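Local coordinates for putative glutathionylspermidine synthase (Methylobacillus flagellatus, PDB 3N6X), which is of unproven function but, as a circularly permuted ATP-grasp protein, probably catalyses an ATP-dependent ligation, perhaps related to glutathionylspermidine synthesis, at residues L48-V53 against M179-F184; V202-N206 against V433-K437; V220-G226 against M242-E248. All coordinates share one frame; numbering follows the deposited sequence.

Contact 1. Residues L48-V53 against M179-F184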
ATOM      1  N   LEU A  48       5.580   9.026 -28.651  1.00 57.37           N
ATOM      2  CA  LEU A  48       5.660   7.564 -28.786  1.00 56.95           C
ATOM      3  C   LEU A  48       4.394   6.906 -28.200  1.00 60.88           C
ATOM      4  O   LEU A  48       3.784   6.052 -28.851  1.00 60.20           O
ATOM      5  CB  LEU A  48       6.930   7.028 -28.067  1.00 56.88           C
ATOM      6  CG  LEU A  48       7.271   5.528 -28.280  1.00 61.44           C
ATOM      7  CD1 LEU A  48       8.768   5.290 -28.160  1.00 61.77           C
ATOM      8  CD2 LEU A  48       6.528   4.635 -27.278  1.00 62.22           C
ATOM      9  N   LEU A  49       4.003   7.315 -26.977  1.00 57.48           N
ATOM     10  CA  LEU A  49       2.832   6.771 -26.290  1.00 57.31           C
ATOM     11  C   LEU A  49       1.527   7.058 -27.025  1.00 59.92           C
ATOM     12  O   LEU A  49       0.634   6.211 -27.032  1.00 58.67           O
ATOM     13  CB  LEU A  49       2.774   7.259 -24.835  1.00 57.28           C
ATOM     14  CG  LEU A  49       3.776   6.581 -23.892  1.00 62.17           C
ATOM     15  CD1 LEU A  49       4.133   7.487 -22.728  1.00 62.72           C
ATOM     16  CD2 LEU A  49       3.246   5.249 -23.393  1.00 64.23           C
ATOM     17  N   PHE A  50       1.431   8.218 -27.694  1.00 56.72           N
ATOM     18  CA  PHE A  50       0.236   8.544 -28.474  1.00 56.65           C
ATOM     19  C   PHE A  50       0.195   7.763 -29.798  1.00 59.34           C
ATOM     20  O   PHE A  50      -0.830   7.174 -30.119  1.00 58.22           O
ATOM     21  CB  PHE A  50       0.135  10.055 -28.735  1.00 58.48           C
ATOM     22  CG  PHE A  50      -1.048  10.420 -29.599  1.00 59.90           C
ATOM     23  CD1 PHE A  50      -2.339  10.412 -29.080  1.00 62.62           C
ATOM     24  CD2 PHE A  50      -0.879  10.722 -30.945  1.00 61.17           C
ATOM     25  CE1 PHE A  50      -3.433  10.721 -29.886  1.00 63.23           C
ATOM     26  CE2 PHE A  50      -1.976  11.022 -31.751  1.00 63.73           C
ATOM     27  CZ  PHE A  50      -3.244  11.028 -31.215  1.00 61.94           C
ATOM     28  N   ARG A  51       1.305   7.789 -30.574  1.00 56.09           N
ATOM     29  CA  ARG A  51       1.410   7.104 -31.872  1.00 55.76           C
ATOM     30  C   ARG A  51       1.115   5.603 -31.758  1.00 57.44           C
ATOM     31  O   ARG A  51       0.427   5.046 -32.619  1.00 56.35           O
ATOM     32  CB  ARG A  51       2.811   7.296 -32.482  1.00 56.93           C
ATOM     33  CG  ARG A  51       3.040   8.650 -33.148  1.00 71.34           C
ATOM     34  CD  ARG A  51       4.323   8.657 -33.979  1.00 88.62           C
ATOM     35  NE  ARG A  51       5.421   7.925 -33.329  1.00103.99           N
ATOM     36  CZ  ARG A  51       6.319   8.484 -32.518  1.00119.11           C
ATOM     37  NH1 ARG A  51       6.273   9.786 -32.265  1.00107.96           N
ATOM     38  NH2 ARG A  51       7.270   7.745 -31.962  1.00101.57           N
ATOM     39  N   ARG A  52       1.653   4.951 -30.706  1.00 52.69           N
ATOM     40  CA  ARG A  52       1.494   3.514 -30.501  1.00 52.36           C
ATOM     41  C   ARG A  52       0.190   3.156 -29.773  1.00 55.99           C
ATOM     42  O   ARG A  52      -0.569   2.321 -30.267  1.00 54.82           O
ATOM     43  CB  ARG A  52       2.707   2.924 -29.752  1.00 51.81           C
ATOM     44  CG  ARG A  52       4.023   2.963 -30.526  1.00 60.61           C
ATOM     45  CD  ARG A  52       5.064   2.115 -29.825  1.00 72.82           C
ATOM     46  NE  ARG A  52       6.424   2.388 -30.293  1.00 85.82           N
ATOM     47  CZ  ARG A  52       7.484   1.658 -29.953  1.00102.88           C
ATOM     48  NH1 ARG A  52       7.345   0.599 -29.163  1.00 88.02           N
ATOM     49  NH2 ARG A  52       8.688   1.970 -30.416  1.00 92.52           N
ATOM     50  N   VAL A  53      -0.047   3.742 -28.579  1.00 53.28           N
ATOM     51  CA  VAL A  53      -1.215   3.386 -27.762  1.00 53.63           C
ATOM     52  C   VAL A  53      -2.310   4.478 -27.578  1.00 60.41           C
ATOM     53  O   VAL A  53      -3.284   4.251 -26.857  1.00 59.55           O
ATOM     54  CB  VAL A  53      -0.862   2.618 -26.443  1.00 56.30           C
ATOM     55  CG1 VAL A  53      -0.330   1.217 -26.746  1.00 55.43           C
ATOM     56  CG2 VAL A  53       0.122   3.402 -25.579  1.00 55.78           C
HETATM   57  N   MSE A 179       1.240  -2.975 -20.161  1.00 42.89           N
HETATM   58  CA  MSE A 179       1.588  -1.818 -21.005  1.00 43.93           C
HETATM   59  C   MSE A 179       3.036  -1.909 -21.522  1.00 43.51           C
HETATM   60  O   MSE A 179       3.275  -1.693 -22.716  1.00 43.17           O
HETATM   61  CB  MSE A 179       1.372  -0.508 -20.207  1.00 48.40           C
HETATM   62  CG  MSE A 179       1.842   0.759 -20.937  1.00 59.61           C
HETATM   63 SE   MSE A 179       0.928   1.008 -22.653  0.75 72.46          SE
HETATM   64  CE  MSE A 179      -0.613   1.833 -22.029  1.00 69.51           C
HETATM   65  N   MSE A 180       4.000  -2.225 -20.615  1.00 36.03           N
HETATM   66  CA  MSE A 180       5.423  -2.356 -20.944  1.00 34.26           C
HETATM   67  C   MSE A 180       5.663  -3.511 -21.908  1.00 40.97           C
HETATM   68  O   MSE A 180       6.492  -3.391 -22.813  1.00 40.81           O
HETATM   69  CB  MSE A 180       6.265  -2.555 -19.663  1.00 34.96           C
HETATM   70  CG  MSE A 180       6.387  -1.296 -18.817  1.00 39.74           C
HETATM   71 SE   MSE A 180       7.491   0.119 -19.594  0.75 44.59          SE
HETATM   72  CE  MSE A 180       9.153  -0.777 -19.676  1.00 41.10           C
HETATM   73  N   MSE A 181       4.963  -4.653 -21.687  1.00 38.58           N
HETATM   74  CA  MSE A 181       5.064  -5.839 -22.537  1.00 37.88           C
HETATM   75  C   MSE A 181       4.485  -5.553 -23.942  1.00 42.96           C
HETATM   76  O   MSE A 181       5.005  -6.056 -24.941  1.00 42.72           O
HETATM   77  CB  MSE A 181       4.345  -7.038 -21.882  1.00 39.83           C
HETATM   78  CG  MSE A 181       4.430  -8.336 -22.727  1.00 47.78           C
HETATM   79 SE   MSE A 181       6.300  -8.942 -23.047  0.75 55.40          SE
HETATM   80  CE  MSE A 181       6.592  -9.750 -21.313  1.00 52.04           C
ATOM     81  N   ARG A 182       3.418  -4.737 -24.008  1.00 40.03           N
ATOM     82  CA  ARG A 182       2.774  -4.369 -25.268  1.00 40.11           C
ATOM     83  C   ARG A 182       3.681  -3.408 -26.073  1.00 44.27           C
ATOM     84  O   ARG A 182       3.846  -3.593 -27.275  1.00 44.46           O
ATOM     85  CB  ARG A 182       1.408  -3.725 -24.980  1.00 41.99           C
ATOM     86  CG  ARG A 182       0.482  -3.591 -26.172  1.00 52.93           C
ATOM     87  CD  ARG A 182      -0.810  -2.923 -25.722  1.00 63.15           C
ATOM     88  NE  ARG A 182      -1.888  -3.050 -26.705  1.00 66.37           N
ATOM     89  CZ  ARG A 182      -3.067  -2.446 -26.591  1.00 72.40           C
ATOM     90  NH1 ARG A 182      -3.324  -1.669 -25.544  1.00 56.73           N
ATOM     91  NH2 ARG A 182      -3.999  -2.613 -27.521  1.00 49.94           N
ATOM     92  N   LEU A 183       4.293  -2.413 -25.399  1.00 40.52           N
ATOM     93  CA  LEU A 183       5.163  -1.443 -26.061  1.00 39.57           C
ATOM     94  C   LEU A 183       6.522  -2.028 -26.430  1.00 44.60           C
ATOM     95  O   LEU A 183       6.983  -1.818 -27.552  1.00 45.05           O
ATOM     96  CB  LEU A 183       5.376  -0.197 -25.173  1.00 39.23           C
ATOM     97  CG  LEU A 183       4.179   0.715 -24.912  1.00 43.65           C
ATOM     98  CD1 LEU A 183       4.497   1.700 -23.796  1.00 43.44           C
ATOM     99  CD2 LEU A 183       3.759   1.464 -26.171  1.00 44.32           C
ATOM    100  N   PHE A 184       7.219  -2.677 -25.458  1.00 40.51           N
ATOM    101  CA  PHE A 184       8.605  -3.123 -25.666  1.00 40.38           C
ATOM    102  C   PHE A 184       8.857  -4.626 -25.366  1.00 45.78           C
ATOM    103  O   PHE A 184       9.682  -4.949 -24.500  1.00 45.19           O
ATOM    104  CB  PHE A 184       9.582  -2.233 -24.869  1.00 41.91           C
ATOM    105  CG  PHE A 184       9.155  -0.788 -24.720  1.00 42.95           C
ATOM    106  CD1 PHE A 184       9.259   0.100 -25.789  1.00 46.50           C
ATOM    107  CD2 PHE A 184       8.663  -0.313 -23.512  1.00 43.90           C
ATOM    108  CE1 PHE A 184       8.873   1.440 -25.649  1.00 47.22           C
ATOM    109  CE2 PHE A 184       8.287   1.030 -23.371  1.00 47.26           C
ATOM    110  CZ  PHE A 184       8.401   1.899 -24.438  1.00 45.45           C
TER
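Two helix ends, those of helix 42-53 and helix 170-183, cross steeply here, and L183 of the second plugs into the first as a knob into a hole formed by L48, L49, R52 and V53. The local axes make an angle of 78° and come no closer than 11.8 Å, so the contact is made mainly by side chains. Leucine suits the knob because its two methyls can serve different walls of the hole. L183 CD1 meets L49 CD2 at 3.8 Å, the two side chains crossing at about a right angle, while L183 CD2 faces R52 CD at 3.9 Å and V53 CG1 a little farther off. The CG of L183 stands anti to its carbonyl carbon (chi1 -67°), which carries the branched end across to the other helix.

V53, compact and beta-branched, closes the hole at the last helical turn. Its CG2 reaches tip to tip toward the selenium of M179, a selenomethionine, at 3.9 Å; bends at chi2 and chi3 curl that chain toward the valine. R182 lays its CD near V53 CG1 at the exposed margin.

R52 has a double role. Its methylenes pack on L183, and its chain, extended from CG to NE, carries the guanidinium to the C-terminal end of helix 170-183. One face of that group is covered by L48 CD2, offset toward the rim. F184, the first residue to leave helical geometry, turns one ring face under its neighbour L183 CB and meets W30 edge-to-face. The carbonyl of L183 lies at the edge of the R52 guanidinium, near its plane: NH1 is 2.9 Å from L183 O, yet the angle is too poor for a hydrogen bond.

Contact 2. Residues V202-N206 against V433-K437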
ATOM      1  N   VAL A 202      -3.455 -15.969  -6.703  1.00 27.76           N
ATOM      2  CA  VAL A 202      -2.771 -16.171  -5.412  1.00 27.44           C
ATOM      3  C   VAL A 202      -3.690 -15.599  -4.303  1.00 30.81           C
ATOM      4  O   VAL A 202      -3.929 -16.263  -3.303  1.00 30.92           O
ATOM      5  CB  VAL A 202      -1.352 -15.515  -5.378  1.00 30.05           C
ATOM      6  CG1 VAL A 202      -0.752 -15.556  -3.958  1.00 29.00           C
ATOM      7  CG2 VAL A 202      -0.409 -16.179  -6.389  1.00 29.21           C
ATOM      8  N   LEU A 203      -4.262 -14.407  -4.532  1.00 26.68           N
ATOM      9  CA  LEU A 203      -5.179 -13.797  -3.563  1.00 27.26           C
ATOM     10  C   LEU A 203      -6.456 -14.644  -3.361  1.00 30.86           C
ATOM     11  O   LEU A 203      -6.846 -14.890  -2.224  1.00 30.99           O
ATOM     12  CB  LEU A 203      -5.529 -12.341  -3.970  1.00 27.39           C
ATOM     13  CG  LEU A 203      -6.649 -11.652  -3.149  1.00 31.38           C
ATOM     14  CD1 LEU A 203      -6.276 -11.570  -1.670  1.00 29.10           C
ATOM     15  CD2 LEU A 203      -6.964 -10.260  -3.714  1.00 33.99           C
ATOM     16  N   LEU A 204      -7.077 -15.119  -4.458  1.00 27.38           N
ATOM     17  CA  LEU A 204      -8.266 -15.967  -4.350  1.00 26.71           C
ATOM     18  C   LEU A 204      -7.965 -17.232  -3.537  1.00 32.80           C
ATOM     19  O   LEU A 204      -8.749 -17.605  -2.672  1.00 33.69           O
ATOM     20  CB  LEU A 204      -8.815 -16.329  -5.748  1.00 26.26           C
ATOM     21  CG  LEU A 204      -9.998 -17.329  -5.774  1.00 29.75           C
ATOM     22  CD1 LEU A 204     -11.192 -16.817  -4.944  1.00 29.55           C
ATOM     23  CD2 LEU A 204     -10.419 -17.628  -7.175  1.00 30.01           C
ATOM     24  N   ASN A 205      -6.817 -17.861  -3.784  1.00 30.21           N
ATOM     25  CA  ASN A 205      -6.418 -19.065  -3.054  1.00 30.63           C
ATOM     26  C   ASN A 205      -6.232 -18.790  -1.552  1.00 33.94           C
ATOM     27  O   ASN A 205      -6.665 -19.594  -0.725  1.00 34.77           O
ATOM     28  CB  ASN A 205      -5.162 -19.651  -3.657  1.00 32.90           C
ATOM     29  CG  ASN A 205      -4.844 -21.004  -3.125  1.00 52.79           C
ATOM     30  OD1 ASN A 205      -5.615 -21.956  -3.296  1.00 43.93           O
ATOM     31  ND2 ASN A 205      -3.727 -21.104  -2.410  1.00 44.36           N
ATOM     32  N   ASN A 206      -5.646 -17.631  -1.206  1.00 29.58           N
ATOM     33  CA  ASN A 206      -5.489 -17.206   0.183  1.00 29.05           C
ATOM     34  C   ASN A 206      -6.837 -16.923   0.855  1.00 33.87           C
ATOM     35  O   ASN A 206      -6.981 -17.188   2.054  1.00 34.90           O
ATOM     36  CB  ASN A 206      -4.585 -15.971   0.276  1.00 27.09           C
ATOM     37  CG  ASN A 206      -3.095 -16.261   0.195  1.00 40.00           C
ATOM     38  OD1 ASN A 206      -2.275 -15.355   0.137  1.00 40.18           O
ATOM     39  ND2 ASN A 206      -2.718 -17.516   0.147  1.00 29.87           N
ATOM     40  N   VAL A 433       1.763  -7.542   0.626  1.00 28.64           N
ATOM     41  CA  VAL A 433       2.004  -8.780   1.347  1.00 27.88           C
ATOM     42  C   VAL A 433       0.696  -9.538   1.505  1.00 33.36           C
ATOM     43  O   VAL A 433      -0.290  -8.981   2.010  1.00 32.47           O
ATOM     44  CB  VAL A 433       2.708  -8.542   2.711  1.00 30.69           C
ATOM     45  CG1 VAL A 433       2.953  -9.858   3.431  1.00 30.86           C
ATOM     46  CG2 VAL A 433       4.015  -7.781   2.530  1.00 30.21           C
ATOM     47  N   LEU A 434       0.694 -10.825   1.109  1.00 30.67           N
ATOM     48  CA  LEU A 434      -0.493 -11.673   1.184  1.00 30.14           C
ATOM     49  C   LEU A 434      -0.358 -12.726   2.251  1.00 33.77           C
ATOM     50  O   LEU A 434       0.597 -13.487   2.233  1.00 35.73           O
ATOM     51  CB  LEU A 434      -0.781 -12.315  -0.196  1.00 30.05           C
ATOM     52  CG  LEU A 434      -1.032 -11.316  -1.356  1.00 35.03           C
ATOM     53  CD1 LEU A 434      -1.214 -12.044  -2.664  1.00 35.82           C
ATOM     54  CD2 LEU A 434      -2.260 -10.435  -1.080  1.00 34.48           C
ATOM     55  N   SER A 435      -1.298 -12.766   3.191  1.00 30.76           N
ATOM     56  CA  SER A 435      -1.294 -13.757   4.272  1.00 31.99           C
ATOM     57  C   SER A 435      -2.552 -14.612   4.214  1.00 40.28           C
ATOM     58  O   SER A 435      -3.663 -14.101   4.321  1.00 40.07           O
ATOM     59  CB  SER A 435      -1.206 -13.080   5.645  1.00 34.26           C
ATOM     60  OG  SER A 435      -0.149 -12.144   5.740  1.00 39.07           O
ATOM     61  N   GLY A 436      -2.357 -15.899   4.036  1.00 41.05           N
ATOM     62  CA  GLY A 436      -3.413 -16.898   4.051  1.00 42.82           C
ATOM     63  C   GLY A 436      -2.976 -17.993   4.983  1.00 50.19           C
ATOM     64  O   GLY A 436      -2.777 -17.740   6.178  1.00 51.00           O
ATOM     65  N   LYS A 437      -2.662 -19.169   4.440  1.00 47.62           N
ATOM     66  CA  LYS A 437      -2.047 -20.199   5.272  1.00 47.90           C
ATOM     67  C   LYS A 437      -0.553 -19.943   5.320  1.00 51.07           C
ATOM     68  O   LYS A 437       0.098 -20.271   6.310  1.00 52.02           O
ATOM     69  CB  LYS A 437      -2.390 -21.614   4.784  1.00 51.33           C
ATOM     70  CG  LYS A 437      -3.654 -22.159   5.465  1.00 68.42           C
ATOM     71  CD  LYS A 437      -4.161 -23.457   4.835  1.00 81.70           C
ATOM     72  CE  LYS A 437      -5.657 -23.651   5.034  1.00 93.12           C
ATOM     73  NZ  LYS A 437      -6.029 -23.785   6.473  1.00 99.12           N
TER
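L434 presents its two methyls to separate residues of helix 199-209: CD1 touches V202 CG1 at 3.8 Å, the two side chains crossing at a slant, and CD2 approaches L203 CD1 at 4.2 Å. V202 answers with CG1 anti to its backbone N (chi1 171°), a setting that brings this methyl onto the leucine. Aliphatic residues fit this buried interface, which L203 and L434 extend onto I144 of the neighbouring strand.

The helix thus lies on the sheet formed in part by strand 423-435, within the circularly permuted ATP-grasp region; the local axes run 29° from parallel and approach to 8.8 Å. Where the strand gives way to a turn, N206 takes over from the apolar residues. With CG anti to its carbonyl carbon (chi1 -80°), N206 directs its side chain across that of L434 at about a right angle, OD1 lying 3.4 Å from L434 CB, while its CG sits 3.9 Å from G436 CA. Glycine suits that position because a beta carbon there would run into N206 ND2. Replacing N206 by an alanine would probably open a gap beside L434 CB and G436 CA, where the amide now fills the space between helix and turn. The two backbones draw closest at this end, with N206 CA and G436 CA 4.4 Å apart.

Contact 3. Residues V220-G226 against M242-E248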
ATOM      1  N   VAL A 220     -16.528 -17.324  -2.457  1.00 26.27           N
ATOM      2  CA  VAL A 220     -15.870 -16.041  -2.201  1.00 25.50           C
ATOM      3  C   VAL A 220     -16.509 -14.948  -3.049  1.00 31.74           C
ATOM      4  O   VAL A 220     -16.724 -15.145  -4.237  1.00 33.01           O
ATOM      5  CB  VAL A 220     -14.330 -16.121  -2.448  1.00 27.93           C
ATOM      6  CG1 VAL A 220     -13.634 -14.824  -2.027  1.00 28.33           C
ATOM      7  CG2 VAL A 220     -13.709 -17.325  -1.740  1.00 26.74           C
ATOM      8  N   VAL A 221     -16.828 -13.803  -2.436  1.00 28.11           N
ATOM      9  CA  VAL A 221     -17.376 -12.647  -3.149  1.00 27.09           C
ATOM     10  C   VAL A 221     -16.543 -11.397  -2.800  1.00 31.16           C
ATOM     11  O   VAL A 221     -15.824 -11.399  -1.799  1.00 30.85           O
ATOM     12  CB  VAL A 221     -18.900 -12.414  -2.870  1.00 29.72           C
ATOM     13  CG1 VAL A 221     -19.737 -13.647  -3.227  1.00 28.48           C
ATOM     14  CG2 VAL A 221     -19.145 -11.978  -1.427  1.00 29.36           C
ATOM     15  N   LEU A 222     -16.630 -10.355  -3.627  1.00 28.30           N
ATOM     16  CA  LEU A 222     -15.986  -9.078  -3.340  1.00 28.71           C
ATOM     17  C   LEU A 222     -17.085  -8.043  -3.041  1.00 33.22           C
ATOM     18  O   LEU A 222     -17.867  -7.699  -3.935  1.00 32.02           O
ATOM     19  CB  LEU A 222     -15.104  -8.610  -4.516  1.00 28.55           C
ATOM     20  CG  LEU A 222     -14.036  -7.515  -4.197  1.00 32.21           C
ATOM     21  CD1 LEU A 222     -12.991  -7.452  -5.297  1.00 31.62           C
ATOM     22  CD2 LEU A 222     -14.671  -6.127  -4.017  1.00 31.31           C
ATOM     23  N   LEU A 223     -17.167  -7.577  -1.771  1.00 29.96           N
ATOM     24  CA  LEU A 223     -18.154  -6.565  -1.376  1.00 29.59           C
ATOM     25  C   LEU A 223     -17.633  -5.140  -1.676  1.00 31.83           C
ATOM     26  O   LEU A 223     -16.629  -4.713  -1.112  1.00 29.33           O
ATOM     27  CB  LEU A 223     -18.555  -6.738   0.097  1.00 29.26           C
ATOM     28  CG  LEU A 223     -19.436  -5.662   0.731  1.00 33.32           C
ATOM     29  CD1 LEU A 223     -20.849  -5.645   0.117  1.00 32.46           C
ATOM     30  CD2 LEU A 223     -19.517  -5.855   2.234  1.00 34.01           C
ATOM     31  N   THR A 224     -18.285  -4.456  -2.629  1.00 29.15           N
ATOM     32  CA  THR A 224     -17.905  -3.110  -3.065  1.00 30.06           C
ATOM     33  C   THR A 224     -18.932  -2.047  -2.612  1.00 37.32           C
ATOM     34  O   THR A 224     -20.138  -2.332  -2.575  1.00 36.80           O
ATOM     35  CB  THR A 224     -17.719  -3.075  -4.613  1.00 31.34           C
ATOM     36  OG1 THR A 224     -17.262  -1.782  -5.001  1.00 30.67           O
ATOM     37  CG2 THR A 224     -19.018  -3.396  -5.381  1.00 27.91           C
ATOM     38  N   PRO A 225     -18.490  -0.789  -2.326  1.00 35.79           N
ATOM     39  CA  PRO A 225     -19.473   0.272  -2.046  1.00 36.54           C
ATOM     40  C   PRO A 225     -20.272   0.644  -3.303  1.00 44.73           C
ATOM     41  O   PRO A 225     -21.415   1.070  -3.198  1.00 46.23           O
ATOM     42  CB  PRO A 225     -18.622   1.434  -1.544  1.00 38.08           C
ATOM     43  CG  PRO A 225     -17.272   1.191  -2.077  1.00 42.33           C
ATOM     44  CD  PRO A 225     -17.103  -0.277  -2.295  1.00 37.24           C
ATOM     45  N   GLY A 226     -19.686   0.410  -4.478  1.00 43.34           N
ATOM     46  CA  GLY A 226     -20.325   0.683  -5.759  1.00 44.47           C
ATOM     47  C   GLY A 226     -19.565   1.675  -6.621  1.00 54.23           C
ATOM     48  O   GLY A 226     -18.475   2.134  -6.240  1.00 53.54           O
HETATM   49  N   MSE A 242     -10.149 -12.492 -10.684  1.00 31.30           N
HETATM   50  CA  MSE A 242     -10.269 -13.617  -9.763  1.00 29.85           C
HETATM   51  C   MSE A 242     -11.330 -14.618 -10.235  1.00 32.23           C
HETATM   52  O   MSE A 242     -11.225 -15.804  -9.944  1.00 30.97           O
HETATM   53  CB  MSE A 242     -10.631 -13.105  -8.359  1.00 31.41           C
HETATM   54  CG  MSE A 242      -9.450 -12.534  -7.596  1.00 37.68           C
HETATM   55 SE   MSE A 242      -9.905 -12.039  -5.737  0.75 44.34          SE
HETATM   56  CE  MSE A 242     -10.597 -10.414  -6.054  1.00 38.77           C
ATOM     57  N   GLY A 243     -12.381 -14.116 -10.883  1.00 29.48           N
ATOM     58  CA  GLY A 243     -13.508 -14.942 -11.304  1.00 28.30           C
ATOM     59  C   GLY A 243     -14.524 -15.132 -10.191  1.00 33.15           C
ATOM     60  O   GLY A 243     -15.096 -16.210 -10.047  1.00 35.09           O
ATOM     61  N   ILE A 244     -14.716 -14.097  -9.360  1.00 28.38           N
ATOM     62  CA  ILE A 244     -15.685 -14.126  -8.261  1.00 28.28           C
ATOM     63  C   ILE A 244     -16.738 -13.016  -8.450  1.00 32.36           C
ATOM     64  O   ILE A 244     -16.490 -12.044  -9.173  1.00 31.39           O
ATOM     65  CB  ILE A 244     -14.996 -14.036  -6.860  1.00 30.97           C
ATOM     66  CG1 ILE A 244     -14.296 -12.639  -6.642  1.00 30.71           C
ATOM     67  CG2 ILE A 244     -14.049 -15.226  -6.636  1.00 30.07           C
ATOM     68  CD1 ILE A 244     -13.795 -12.384  -5.236  1.00 34.96           C
ATOM     69  N   GLU A 245     -17.898 -13.155  -7.788  1.00 29.06           N
ATOM     70  CA  GLU A 245     -18.982 -12.166  -7.890  1.00 28.61           C
ATOM     71  C   GLU A 245     -18.605 -10.856  -7.238  1.00 34.33           C
ATOM     72  O   GLU A 245     -18.012 -10.850  -6.150  1.00 34.28           O
ATOM     73  CB  GLU A 245     -20.279 -12.702  -7.249  1.00 29.42           C
ATOM     74  CG  GLU A 245     -20.906 -13.862  -7.996  1.00 38.59           C
ATOM     75  CD  GLU A 245     -21.422 -13.547  -9.390  1.00 60.46           C
ATOM     76  OE1 GLU A 245     -21.699 -12.358  -9.681  1.00 50.44           O
ATOM     77  OE2 GLU A 245     -21.570 -14.500 -10.188  1.00 61.27           O
ATOM     78  N   LEU A 246     -18.951  -9.747  -7.900  1.00 30.94           N
ATOM     79  CA  LEU A 246     -18.812  -8.402  -7.380  1.00 30.46           C
ATOM     80  C   LEU A 246     -20.180  -8.009  -6.821  1.00 36.43           C
ATOM     81  O   LEU A 246     -21.156  -7.911  -7.579  1.00 37.38           O
ATOM     82  CB  LEU A 246     -18.394  -7.442  -8.510  1.00 30.35           C
ATOM     83  CG  LEU A 246     -18.135  -5.980  -8.110  1.00 32.70           C
ATOM     84  CD1 LEU A 246     -16.842  -5.849  -7.339  1.00 31.33           C
ATOM     85  CD2 LEU A 246     -18.100  -5.086  -9.343  1.00 31.27           C
ATOM     86  N   VAL A 247     -20.281  -7.877  -5.495  1.00 31.58           N
ATOM     87  CA  VAL A 247     -21.554  -7.591  -4.852  1.00 30.67           C
ATOM     88  C   VAL A 247     -21.554  -6.265  -4.103  1.00 35.25           C
ATOM     89  O   VAL A 247     -20.503  -5.775  -3.696  1.00 35.34           O
ATOM     90  CB  VAL A 247     -22.015  -8.758  -3.918  1.00 34.42           C
ATOM     91  CG1 VAL A 247     -22.263 -10.049  -4.704  1.00 33.46           C
ATOM     92  CG2 VAL A 247     -21.013  -8.990  -2.772  1.00 34.57           C
ATOM     93  N   GLU A 248     -22.756  -5.715  -3.890  1.00 31.61           N
ATOM     94  CA  GLU A 248     -23.014  -4.546  -3.055  1.00 30.31           C
ATOM     95  C   GLU A 248     -23.825  -5.039  -1.859  1.00 33.06           C
ATOM     96  O   GLU A 248     -24.291  -6.181  -1.871  1.00 32.28           O
ATOM     97  CB  GLU A 248     -23.777  -3.467  -3.847  1.00 30.78           C
ATOM     98  CG  GLU A 248     -22.876  -2.734  -4.830  1.00 34.66           C
ATOM     99  CD  GLU A 248     -23.565  -1.792  -5.801  1.00 51.02           C
ATOM    100  OE1 GLU A 248     -24.633  -1.238  -5.452  1.00 44.69           O
ATOM    101  OE2 GLU A 248     -22.999  -1.560  -6.893  1.00 43.55           O
TER
HETATM  102  O   HOH W   1     -18.234 -15.680  -6.413  1.00 36.34           O
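L222 and V247 sit on neighbouring parallel strands of a beta-alpha-beta unit, in which strand 220-223 leads through helix 232-242 to strand 245-247. The centre of the pairing is tight. L222 N gives a hydrogen bond to E245 O (2.9 Å, 172° at the hydrogen), nearly in line with the carbonyl. V247 N returns one to L222 O, tilted 25° from the carbonyl plane, and T224 N donates to V247 O at 2.8 Å.

Branched aliphatic residues suit both faces. On one, V221 CG2 meets V247 CG2 at 3.8 Å, the two valines crossing at about a right angle. On the other, L222 and L246 lie side by side and point the same way, CD2 against CD1, and L222 CD1 meets the terminal methyl CE of the selenomethionine M242. This face is roofed by the crossover helix, from which I238 packs on L222.

The start of the pairing is looser. There E245 swings its carboxylate away from the strand pair on the exposed side, and a water mediates between V220 O and E245 N, whose direct separation is 4.2 Å. I244 packs closely even here: with CG1 between the backbone N and carbonyl carbon (chi1 66°), its CD1 lies against V221 C and L222 N. Just before it, G243 ends the helix as the C-prime residue of a Schellman motif; its positive phi suits glycine.

The far end closes up again. T224 turns its hydroxyl to H235 of the helix, while E248 sends OE1 to Q250. The methylene chain of this glutamate runs beside the threonine, E248 CG lying 3.6 Å from T224 O.

From the N terminus, contact 1 comes first: helix 42-53 is joined to the end of helix 170-183, closing a loop of 125 intervening residues before either other contact begins. Contact 2 then opens on helix 199-209 and closes only at strand 423-435, so the whole short beta-alpha-beta crossover of contact 3 is nested within it. Contacts 2 and 3 also touch: L204 and L203 turn from helix 199-209 toward V220, M242 and I244, so this helix touches both the sheet of strand 423-435 and that of strand 220-223. Contact 1 stands apart, its nearest atoms about 18 Å from either of the others, and ties helix 42-53, near the N terminus, to the C-terminal end of helix 170-183.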